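Long-range contact in S-adenosylmethionine-dependent methyltransferase (Clostridium acetobutylicum, PDB 1Y8C), which probably transfers a methyl group from S-adenosylmethionine to an acceptor substrate: residues A[5-10]-A[181-185]. Sequence-based numbering, arbitrary orientation.
Sequences KFAHIY and ISFFV
F6 meets F183 in a T-shaped pair: its edge is turned to one face of the F183 ring, with centroids 5.0 Å apart and planes at 88°. The edge comes in off-centre, so that F6 CE1 lies over the rim of the face near CG, while F6 CZ is 3.5 Å from F183 CD1. With CG anti to the backbone N (chi1 180°), F6 sends its ring out from the helix far enough to reach the strand. Y10, one helical turn later, approaches the F183 ring farther out, its CD1 3.9 Å from F183 CE1, and the two side chains cross at about a right angle. These aromatic contacts illustrate how a helix packs on a sheet through aromatic residues: helix 3-15 packs on one face of the four-stranded antiparallel sheet that stands beside the Rossmann-like methyltransferase fold, and I181, F183 and V185, every second residue of strand 176-186, face it. F194 of the adjoining strand stacks on F6. Nearer the root of the F6 ring, by CD1, V185 brings CG2 close to the ring plane. Its CG1 lies 4.4 Å from I9 CD1, and a bend at chi3 (65°) brings NZ of K5 to 3.8 Å from V185 CG1. At the other end the far end of Y10 comes near I181, OH to CD1 4.2 Å, and that hydroxyl hydrogen-bonds to ND1 of H198.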
ATOM      1  N   LYS A   5      -9.825  -9.158 -10.475  1.00 76.47           N
ATOM      2  CA  LYS A   5      -9.690 -10.560 -10.088  1.00 75.22           C
ATOM      3  C   LYS A   5      -8.211 -10.872  -9.910  1.00 72.88           C
ATOM      4  O   LYS A   5      -7.796 -11.462  -8.912  1.00 72.09           O
ATOM      5  CB  LYS A   5     -10.271 -11.469 -11.174  1.00 76.74           C
ATOM      6  CG  LYS A   5     -10.384 -12.943 -10.789  1.00 79.60           C
ATOM      7  CD  LYS A   5     -10.593 -13.822 -12.025  1.00 82.52           C
ATOM      8  CE  LYS A   5      -9.357 -13.770 -12.939  1.00 83.93           C
ATOM      9  NZ  LYS A   5      -9.522 -14.443 -14.263  1.00 83.46           N
ATOM     10  N   PHE A   6      -7.421 -10.466 -10.896  1.00 71.67           N
ATOM     11  CA  PHE A   6      -5.986 -10.688 -10.872  1.00 70.30           C
ATOM     12  C   PHE A   6      -5.364 -10.038  -9.626  1.00 69.79           C
ATOM     13  O   PHE A   6      -4.472 -10.611  -8.992  1.00 68.48           O
ATOM     14  CB  PHE A   6      -5.349 -10.116 -12.145  1.00 70.20           C
ATOM     15  CG  PHE A   6      -3.862 -10.293 -12.201  1.00 71.93           C
ATOM     16  CD1 PHE A   6      -3.301 -11.559 -12.344  1.00 72.52           C
ATOM     17  CD2 PHE A   6      -3.014  -9.201 -12.039  1.00 71.04           C
ATOM     18  CE1 PHE A   6      -1.921 -11.730 -12.319  1.00 73.19           C
ATOM     19  CE2 PHE A   6      -1.639  -9.365 -12.013  1.00 71.69           C
ATOM     20  CZ  PHE A   6      -1.089 -10.632 -12.151  1.00 72.28           C
ATOM     21  N   ALA A   7      -5.837  -8.845  -9.280  1.00 67.18           N
ATOM     22  CA  ALA A   7      -5.332  -8.144  -8.105  1.00 66.99           C
ATOM     23  C   ALA A   7      -5.526  -8.990  -6.838  1.00 66.46           C
ATOM     24  O   ALA A   7      -4.666  -9.005  -5.951  1.00 66.02           O
ATOM     25  CB  ALA A   7      -6.044  -6.797  -7.950  1.00 67.50           C
ATOM     26  N   HIS A   8      -6.663  -9.679  -6.749  1.00 64.88           N
ATOM     27  CA  HIS A   8      -6.941 -10.526  -5.593  1.00 64.12           C
ATOM     28  C   HIS A   8      -5.969 -11.691  -5.612  1.00 63.25           C
ATOM     29  O   HIS A   8      -5.358 -12.024  -4.596  1.00 62.24           O
ATOM     30  CB  HIS A   8      -8.381 -11.048  -5.631  1.00 62.93           C
ATOM     31  CG  HIS A   8      -9.414  -9.989  -5.396  1.00 63.96           C
ATOM     32  ND1 HIS A   8      -9.501  -9.281  -4.215  1.00 63.91           N
ATOM     33  CD2 HIS A   8     -10.402  -9.511  -6.190  1.00 62.86           C
ATOM     34  CE1 HIS A   8     -10.496  -8.416  -4.292  1.00 62.68           C
ATOM     35  NE2 HIS A   8     -11.059  -8.536  -5.481  1.00 62.15           N
ATOM     36  N   ILE A   9      -5.822 -12.308  -6.779  1.00 62.11           N
ATOM     37  CA  ILE A   9      -4.913 -13.430  -6.917  1.00 62.09           C
ATOM     38  C   ILE A   9      -3.520 -13.028  -6.439  1.00 61.51           C
ATOM     39  O   ILE A   9      -2.899 -13.735  -5.648  1.00 62.38           O
ATOM     40  CB  ILE A   9      -4.830 -13.902  -8.386  1.00 62.55           C
ATOM     41  CG1 ILE A   9      -6.215 -14.363  -8.856  1.00 60.58           C
ATOM     42  CG2 ILE A   9      -3.806 -15.029  -8.513  1.00 62.24           C
ATOM     43  CD1 ILE A   9      -6.296 -14.699 -10.330  1.00 57.98           C
ATOM     44  N   TYR A  10      -3.048 -11.881  -6.915  1.00 60.49           N
ATOM     45  CA  TYR A  10      -1.726 -11.371  -6.564  1.00 60.13           C
ATOM     46  C   TYR A  10      -1.567 -11.212  -5.060  1.00 59.86           C
ATOM     47  O   TYR A  10      -0.614 -11.721  -4.464  1.00 58.62           O
ATOM     48  CB  TYR A  10      -1.488 -10.013  -7.243  1.00 59.96           C
ATOM     49  CG  TYR A  10      -0.048  -9.533  -7.210  1.00 58.99           C
ATOM     50  CD1 TYR A  10       0.834  -9.842  -8.241  1.00 58.65           C
ATOM     51  CD2 TYR A  10       0.435  -8.789  -6.135  1.00 59.10           C
ATOM     52  CE1 TYR A  10       2.162  -9.422  -8.210  1.00 57.97           C
ATOM     53  CE2 TYR A  10       1.761  -8.370  -6.086  1.00 59.36           C
ATOM     54  CZ  TYR A  10       2.620  -8.690  -7.128  1.00 59.31           C
ATOM     55  OH  TYR A  10       3.933  -8.275  -7.077  1.00 59.54           O
ATOM     56  N   ILE A 181       7.759 -11.729 -12.324  1.00 54.13           N
ATOM     57  CA  ILE A 181       6.749 -12.761 -12.175  1.00 53.71           C
ATOM     58  C   ILE A 181       5.860 -12.949 -13.382  1.00 54.24           C
ATOM     59  O   ILE A 181       5.214 -12.013 -13.837  1.00 53.84           O
ATOM     60  CB  ILE A 181       5.816 -12.477 -10.987  1.00 53.30           C
ATOM     61  CG1 ILE A 181       6.622 -12.116  -9.732  1.00 52.53           C
ATOM     62  CG2 ILE A 181       4.959 -13.686 -10.733  1.00 51.64           C
ATOM     63  CD1 ILE A 181       5.752 -11.832  -8.519  1.00 53.62           C
ATOM     64  N   SER A 182       5.821 -14.180 -13.873  1.00 55.31           N
ATOM     65  CA  SER A 182       4.993 -14.545 -15.007  1.00 55.18           C
ATOM     66  C   SER A 182       3.809 -15.370 -14.502  1.00 57.16           C
ATOM     67  O   SER A 182       3.985 -16.452 -13.922  1.00 57.46           O
ATOM     68  CB  SER A 182       5.790 -15.383 -16.006  1.00 54.70           C
ATOM     69  OG  SER A 182       6.836 -14.619 -16.599  1.00 57.75           O
ATOM     70  N   PHE A 183       2.610 -14.839 -14.710  1.00 55.40           N
ATOM     71  CA  PHE A 183       1.386 -15.510 -14.315  1.00 55.81           C
ATOM     72  C   PHE A 183       0.721 -16.096 -15.527  1.00 55.37           C
ATOM     73  O   PHE A 183       0.865 -15.593 -16.629  1.00 55.68           O
ATOM     74  CB  PHE A 183       0.385 -14.538 -13.680  1.00 56.96           C
ATOM     75  CG  PHE A 183       0.689 -14.187 -12.267  1.00 57.14           C
ATOM     76  CD1 PHE A 183       1.438 -13.053 -11.964  1.00 57.33           C
ATOM     77  CD2 PHE A 183       0.258 -15.013 -11.236  1.00 56.71           C
ATOM     78  CE1 PHE A 183       1.755 -12.745 -10.649  1.00 57.05           C
ATOM     79  CE2 PHE A 183       0.566 -14.720  -9.922  1.00 58.55           C
ATOM     80  CZ  PHE A 183       1.321 -13.580  -9.621  1.00 58.79           C
ATOM     81  N   PHE A 184      -0.010 -17.172 -15.303  1.00 57.53           N
ATOM     82  CA  PHE A 184      -0.776 -17.830 -16.344  1.00 57.29           C
ATOM     83  C   PHE A 184      -2.070 -18.153 -15.632  1.00 58.86           C
ATOM     84  O   PHE A 184      -2.085 -18.965 -14.715  1.00 57.43           O
ATOM     85  CB  PHE A 184      -0.091 -19.110 -16.801  1.00 55.74           C
ATOM     86  CG  PHE A 184       0.964 -18.890 -17.832  1.00 55.55           C
ATOM     87  CD1 PHE A 184       2.309 -18.884 -17.483  1.00 53.87           C
ATOM     88  CD2 PHE A 184       0.610 -18.665 -19.162  1.00 53.76           C
ATOM     89  CE1 PHE A 184       3.289 -18.654 -18.448  1.00 51.87           C
ATOM     90  CE2 PHE A 184       1.578 -18.436 -20.134  1.00 51.21           C
ATOM     91  CZ  PHE A 184       2.920 -18.428 -19.781  1.00 52.25           C
ATOM     92  N   VAL A 185      -3.143 -17.485 -16.025  1.00 62.24           N
ATOM     93  CA  VAL A 185      -4.428 -17.714 -15.389  1.00 66.98           C
ATOM     94  C   VAL A 185      -5.373 -18.478 -16.297  1.00 70.35           C
ATOM     95  O   VAL A 185      -5.453 -18.208 -17.494  1.00 70.68           O
ATOM     96  CB  VAL A 185      -5.099 -16.393 -14.995  1.00 67.42           C
ATOM     97  CG1 VAL A 185      -6.396 -16.675 -14.251  1.00 68.70           C
ATOM     98  CG2 VAL A 185      -4.153 -15.571 -14.125  1.00 67.73           C
TER